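Local structure of L-2,4-diaminobutyric acid acetyltransferase (Geobacillus sp., 6SLL) at residues P83-V88 and F121-V126; H117-I122 and G174-D179. The protein catalyses the transfer of an acetyl group from acetyl-coenzyme A to L-2,4-diaminobutyric acid, a step in the biosynthesis of the chemical chaperone ectoine. All coordinates share one frame; numbering follows the deposited sequence.

Interaction 1: P83-V88 and F121-V126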
loop_
_atom_site.group_PDB
_atom_site.type_symbol
_atom_site.label_atom_id
_atom_site.label_comp_id
_atom_site.label_asym_id
_atom_site.label_seq_id
_atom_site.Cartn_x
_atom_site.Cartn_y
_atom_site.Cartn_z
ATOM N N PRO B 83 -0.841 -0.669 16.217
ATOM C CA PRO B 83 0.192 0.254 15.915
ATOM C C PRO B 83 1.583 -0.034 16.472
ATOM O O PRO B 83 2.563 0.558 16.006
ATOM C CB PRO B 83 -0.379 1.615 16.185
ATOM C CG PRO B 83 -1.617 1.449 16.801
ATOM C CD PRO B 83 -1.997 0.011 16.816
ATOM N N GLU B 84 1.689 -0.892 17.468
ATOM C CA GLU B 84 2.983 -1.287 17.937
ATOM C C GLU B 84 3.709 -2.231 16.939
ATOM O O GLU B 84 4.886 -2.494 17.190
ATOM C CB GLU B 84 2.915 -1.937 19.295
ATOM C CG GLU B 84 2.589 -0.861 20.329
ATOM C CD GLU B 84 2.671 -1.403 21.776
ATOM O OE1 GLU B 84 3.044 -0.564 22.685
ATOM O OE2 GLU B 84 2.621 -2.750 21.985
ATOM N N THR B 85 3.021 -2.641 15.909
ATOM C CA THR B 85 3.621 -3.478 14.882
ATOM C C THR B 85 4.017 -2.650 13.645
ATOM O O THR B 85 3.121 -1.981 13.112
ATOM C CB THR B 85 2.686 -4.613 14.488
ATOM O OG1 THR B 85 2.548 -5.488 15.633
ATOM C CG2 THR B 85 3.233 -5.411 13.334
ATOM N N LEU B 86 5.248 -2.750 13.236
ATOM C CA LEU B 86 5.684 -2.228 11.930
ATOM C C LEU B 86 5.715 -3.413 10.950
ATOM O O LEU B 86 6.416 -4.388 11.167
ATOM C CB LEU B 86 7.056 -1.631 12.050
ATOM C CG LEU B 86 7.595 -0.987 10.777
ATOM C CD1 LEU B 86 6.946 0.348 10.499
ATOM C CD2 LEU B 86 9.103 -0.793 10.856
ATOM N N PHE B 87 4.941 -3.276 9.849
ATOM C CA PHE B 87 4.983 -4.272 8.776
ATOM C C PHE B 87 6.010 -3.825 7.742
ATOM O O PHE B 87 5.889 -2.697 7.215
ATOM C CB PHE B 87 3.593 -4.414 8.130
ATOM C CG PHE B 87 3.617 -5.512 7.085
ATOM C CD1 PHE B 87 3.493 -6.804 7.443
ATOM C CD2 PHE B 87 3.759 -5.214 5.770
ATOM C CE1 PHE B 87 3.514 -7.807 6.519
ATOM C CE2 PHE B 87 3.772 -6.218 4.815
ATOM C CZ PHE B 87 3.666 -7.535 5.218
ATOM N N VAL B 88 6.990 -4.678 7.487
ATOM C CA VAL B 88 7.982 -4.411 6.479
ATOM C C VAL B 88 7.550 -5.124 5.228
ATOM O O VAL B 88 7.397 -6.391 5.221
ATOM C CB VAL B 88 9.396 -4.779 6.889
ATOM C CG1 VAL B 88 10.352 -4.591 5.754
ATOM C CG2 VAL B 88 9.806 -3.991 8.120
ATOM N N PHE B 121 7.156 -4.703 17.621
ATOM C CA PHE B 121 7.315 -5.851 16.756
ATOM C C PHE B 121 7.531 -5.447 15.315
ATOM O O PHE B 121 6.866 -4.467 14.912
ATOM C CB PHE B 121 6.071 -6.782 16.812
ATOM C CG PHE B 121 5.854 -7.419 18.171
ATOM C CD1 PHE B 121 6.392 -8.636 18.431
ATOM C CD2 PHE B 121 5.058 -6.820 19.068
ATOM C CE1 PHE B 121 6.248 -9.256 19.664
ATOM C CE2 PHE B 121 4.819 -7.436 20.333
ATOM C CZ PHE B 121 5.485 -8.645 20.594
ATOM N N ILE B 122 8.309 -6.209 14.579
ATOM C CA ILE B 122 8.280 -6.171 13.130
ATOM C C ILE B 122 7.535 -7.406 12.664
ATOM O O ILE B 122 7.815 -8.532 13.145
ATOM C CB ILE B 122 9.673 -6.135 12.549
ATOM C CG1 ILE B 122 10.343 -4.775 12.792
ATOM C CG2 ILE B 122 9.671 -6.523 11.107
ATOM C CD1 ILE B 122 11.834 -4.767 12.425
ATOM N N GLU B 123 6.692 -7.246 11.636
ATOM C CA GLU B 123 6.122 -8.319 10.830
ATOM C C GLU B 123 6.604 -8.245 9.427
ATOM O O GLU B 123 6.604 -7.067 8.929
ATOM C CB GLU B 123 4.525 -8.294 10.902
ATOM C CG GLU B 123 3.968 -8.841 12.191
ATOM C CD GLU B 123 2.523 -8.834 12.325
ATOM O OE1 GLU B 123 2.023 -9.094 13.461
ATOM O OE2 GLU B 123 1.751 -8.570 11.340
ATOM N N THR B 124 6.886 -9.340 8.762
ATOM C CA THR B 124 7.273 -9.341 7.349
ATOM C C THR B 124 7.035 -10.757 6.850
ATOM O O THR B 124 7.080 -11.662 7.658
ATOM C CB THR B 124 8.716 -8.868 7.174
ATOM O OG1 THR B 124 8.952 -8.539 5.830
ATOM C CG2 THR B 124 9.724 -9.870 7.654
ATOM N N THR B 125 6.859 -10.904 5.559
ATOM C CA THR B 125 6.816 -12.289 5.055
ATOM C C THR B 125 8.042 -12.539 4.191
ATOM O O THR B 125 8.543 -11.645 3.494
ATOM C CB THR B 125 5.529 -12.557 4.263
ATOM O OG1 THR B 125 5.507 -11.873 3.000
ATOM C CG2 THR B 125 4.305 -12.309 5.032
ATOM N N VAL B 126 8.555 -13.797 4.264
ATOM C CA VAL B 126 9.781 -14.091 3.546
ATOM C C VAL B 126 9.637 -15.509 2.909
ATOM O O VAL B 126 9.630 -16.499 3.669
ATOM C CB VAL B 126 11.014 -14.053 4.427
ATOM C CG1 VAL B 126 12.243 -14.203 3.514
ATOM C CG2 VAL B 126 11.127 -12.792 5.215
HETATM O O HOH W 1 3.381 -8.224 15.723
HETATM O O HOH W 2 0.067 -7.332 14.259
HETATM O O HOH W 3 6.528 -8.659 3.715
#

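Interaction 2: H117-I122 and G174-D179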
loop_
_atom_site.group_PDB
_atom_site.type_symbol
_atom_site.label_atom_id
_atom_site.label_comp_id
_atom_site.label_asym_id
_atom_site.label_seq_id
_atom_site.Cartn_x
_atom_site.Cartn_y
_atom_site.Cartn_z
ATOM N N HIS B 117 9.184 5.223 16.526
ATOM C CA HIS B 117 9.290 5.211 17.985
ATOM C C HIS B 117 8.170 4.350 18.546
ATOM O O HIS B 117 7.005 4.505 18.168
ATOM C CB HIS B 117 9.146 6.653 18.516
ATOM C CG HIS B 117 9.042 6.709 19.967
ATOM N ND1 HIS B 117 7.832 6.687 20.665
ATOM C CD2 HIS B 117 9.997 6.793 20.893
ATOM C CE1 HIS B 117 8.130 6.785 21.969
ATOM N NE2 HIS B 117 9.400 6.819 22.082
ATOM N N GLY B 118 8.490 3.519 19.517
ATOM C CA GLY B 118 7.466 2.709 20.131
ATOM C C GLY B 118 7.144 1.387 19.381
ATOM O O GLY B 118 6.232 0.710 19.849
ATOM N N VAL B 119 7.764 1.109 18.273
ATOM C CA VAL B 119 7.499 -0.128 17.608
ATOM C C VAL B 119 8.032 -1.252 18.475
ATOM O O VAL B 119 9.211 -1.306 18.856
ATOM C CB VAL B 119 8.156 -0.146 16.237
ATOM C CG1 VAL B 119 8.194 -1.566 15.661
ATOM C CG2 VAL B 119 7.450 0.779 15.273
ATOM N N ARG B 120 7.163 -2.192 18.793
ATOM C CA ARG B 120 7.518 -3.300 19.617
ATOM C C ARG B 120 7.700 -4.612 18.842
ATOM O O ARG B 120 8.381 -5.518 19.350
ATOM C CB ARG B 120 6.512 -3.432 20.744
ATOM C CG ARG B 120 7.001 -4.086 22.027
ATOM C CD ARG B 120 5.896 -4.159 23.094
ATOM N NE ARG B 120 6.402 -5.007 24.134
ATOM C CZ ARG B 120 5.903 -6.144 24.563
ATOM N NH1 ARG B 120 4.638 -6.517 24.132
ATOM N NH2 ARG B 120 6.469 -6.772 25.566
ATOM N N PHE B 121 7.156 -4.703 17.621
ATOM C CA PHE B 121 7.315 -5.851 16.756
ATOM C C PHE B 121 7.531 -5.447 15.315
ATOM O O PHE B 121 6.866 -4.467 14.912
ATOM C CB PHE B 121 6.071 -6.782 16.812
ATOM C CG PHE B 121 5.854 -7.419 18.171
ATOM C CD1 PHE B 121 6.392 -8.636 18.431
ATOM C CD2 PHE B 121 5.058 -6.820 19.068
ATOM C CE1 PHE B 121 6.248 -9.256 19.664
ATOM C CE2 PHE B 121 4.819 -7.436 20.333
ATOM C CZ PHE B 121 5.485 -8.645 20.594
ATOM N N ILE B 122 8.309 -6.209 14.579
ATOM C CA ILE B 122 8.280 -6.171 13.130
ATOM C C ILE B 122 7.535 -7.406 12.664
ATOM O O ILE B 122 7.815 -8.532 13.145
ATOM C CB ILE B 122 9.673 -6.135 12.549
ATOM C CG1 ILE B 122 10.343 -4.775 12.792
ATOM C CG2 ILE B 122 9.671 -6.523 11.107
ATOM C CD1 ILE B 122 11.834 -4.767 12.425
ATOM N N GLY B 174 10.277 -9.728 17.784
ATOM C CA GLY B 174 9.972 -8.980 18.971
ATOM C C GLY B 174 9.602 -9.844 20.106
ATOM O O GLY B 174 9.529 -11.053 19.995
ATOM N N PRO B 175 9.310 -9.203 21.298
ATOM C CA PRO B 175 9.187 -7.750 21.479
ATOM C C PRO B 175 10.511 -7.083 21.634
ATOM O O PRO B 175 11.464 -7.561 22.206
ATOM C CB PRO B 175 8.440 -7.634 22.777
ATOM C CG PRO B 175 8.785 -8.927 23.538
ATOM C CD PRO B 175 8.897 -9.957 22.493
ATOM N N PHE B 176 10.592 -5.839 21.068
ATOM C CA PHE B 176 11.830 -5.057 21.152
ATOM C C PHE B 176 12.056 -4.492 22.528
ATOM O O PHE B 176 13.169 -4.114 22.886
ATOM C CB PHE B 176 11.888 -3.925 20.118
ATOM C CG PHE B 176 12.028 -4.436 18.770
ATOM C CD1 PHE B 176 13.214 -4.893 18.341
ATOM C CD2 PHE B 176 11.059 -4.311 17.858
ATOM C CE1 PHE B 176 13.376 -5.383 17.063
ATOM C CE2 PHE B 176 11.236 -4.717 16.593
ATOM C CZ PHE B 176 12.302 -5.346 16.147
ATOM N N PHE B 177 10.999 -4.367 23.337
ATOM C CA PHE B 177 11.120 -3.810 24.649
ATOM C C PHE B 177 10.022 -4.354 25.515
ATOM O O PHE B 177 8.995 -4.860 25.046
ATOM C CB PHE B 177 11.147 -2.285 24.700
ATOM C CG PHE B 177 9.963 -1.594 24.137
ATOM C CD1 PHE B 177 9.819 -1.334 22.770
ATOM C CD2 PHE B 177 8.933 -1.151 24.879
ATOM C CE1 PHE B 177 8.697 -0.728 22.205
ATOM C CE2 PHE B 177 7.761 -0.568 24.341
ATOM C CZ PHE B 177 7.701 -0.347 23.025
ATOM N N ASN B 178 10.201 -4.287 26.821
ATOM C CA ASN B 178 9.261 -4.840 27.844
ATOM C C ASN B 178 8.023 -4.013 27.954
ATOM O O ASN B 178 7.970 -2.845 27.631
ATOM C CB ASN B 178 9.964 -4.888 29.190
ATOM C CG ASN B 178 10.918 -6.052 29.270
ATOM O OD1 ASN B 178 10.562 -7.157 29.749
ATOM N ND2 ASN B 178 12.194 -5.790 28.981
ATOM N N ASP B 179 6.948 -4.680 28.412
ATOM C CA ASP B 179 5.744 -4.011 28.916
ATOM C C ASP B 179 6.009 -3.273 30.193
ATOM O O ASP B 179 6.578 -3.750 31.136
ATOM C CB ASP B 179 4.711 -5.137 29.127
ATOM C CG ASP B 179 4.177 -5.575 27.643
ATOM O OD1 ASP B 179 3.626 -4.686 26.876
ATOM O OD2 ASP B 179 4.324 -6.750 27.270
#

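Interaction 1: P83-V88 and F121-V126
Thr85 and Glu123 meet on one face of two parallel strands. The methyl CG2 of Thr85 lies 3.6 Å from Glu123 CD. It is placed there because it stands anti to its own backbone N, which leaves OG1 beside that N (chi1 -66°). A water bridges the same pair, 2.9 Å from Thr85 OG1, and donates to Glu123 OE1. The other carboxylate oxygen, OE2, bonds to the hydroxyl of Tyr56 of the second subunit. Phe87 follows on this face. Its CD1 lies 3.9 Å from Glu123 CB, and the ring plane stands almost upright to the carboxylate plane, 89° apart. Phe77 of the same chain and Tyr56 of the second subunit also meet this ring.

The backbones run parallel at 26°. Leu86 N donates to Phe121 O, Leu86 O accepts from Glu123 N, and Val88 N donates to Glu123 O at 2.8 Å. Helix 102-112 connects the strands, giving the beta-alpha-beta crossover of the GNAT fold.

Past Val88 the direct pairing gives way. Thr125 N does not bond to Val88 O; a water accepts from Thr125 N and donates to Val88 O at 2.9 Å. Such parting of these two strands is characteristic of GNAT enzymes, which open here for coenzyme A and substrate. The hydroxyl of Thr124 takes a second hold on Val88 O at 2.7 Å, coming from above the carbonyl plane. Beyond it, Thr125 O bonds to the ND atom of the bound diaminobutyric acid, and Thr125 OG1 to Glu168. On the face of Leu86 and Ile122, the methyls Val88 CG2 and Ile122 CG2 touch at 3.9 Å, and Met111 of helix 102-112 packs against Leu86 and Ile122.

Interaction 2: H117-I122 and G174-D179
Arg120 O is held by two neighbours in the loop 174-179. Phe176 N donates to it at 2.8 Å, and Pro175 CA adds a CA-H...O contact. Gly174 suits this close approach. Its backbone angles by themselves call for glycine, and a CB there would clash with Arg120 O and with CD1 of the Phe121 ring. A cis peptide bond then leads into Pro175, whose CA sits over a face of the Phe121 ring, 4.1 Å from the centroid, in a CH-pi contact.

The Phe176 ring meets Ile122 CD1 at the edge, with CZ 3.8 Å away, and it also packs on Tyr140 and Lys144 of helix 131-144. Replacing the ring by the methyl of an alanine would probably open a gap between Ile122 CD1 and Tyr140.

Phe177 lies on the outer side. Its CG is wedged between the backbone N and the carbonyl carbon (chi1 59°), which brings the ring back beneath Arg120. Arg120 CG sits over the face, 3.9 Å from the centroid, while Gly118 O and Val119 O lie at the ring edge.

Two conformers of Arg120 are deposited; in the one described, the chain is extended from CG to NE. NE donates to Phe177 O at 2.8 Å, near the guanidinium plane, and NH2 adds a weak bond to the same oxygen. Pro175 CB lies over one guanidinium face. The carboxylate of Asp179 lies over the opposite face, its plane turned 56°, and makes a salt bridge from OD2 to NH2 of Arg120 at 2.7 Å. The Phe176-Arg120 backbone bond and the packing of Phe176 on Ile122 and of Pro175 on Phe121 do not involve the arginine side chain. Given its two conformers, the ionic grip is likely to be the more adaptable part of the contact.

How the interactions relate
Both contacts use strand 121-125, from different flanks. Interaction 1 is mostly buried and joins strand 121-125 to strand 85-93 within the central sheet, so regular backbone bonds dominate. It runs up to the substrate, and the second subunit packs on the face that carries Phe87 and Glu123. Interaction 2 lies farther from the centre of the chain, where the loop after strand 168-173 folds over the start of the strand. A single backbone hydrogen bond, side-chain bonds to a carbonyl, aromatic packing and a salt bridge near the surface replace the ladder. No other chain of the assembly touches it. The two meet at Glu84 O, which accepts from Phe121 N and probably from Arg120 N.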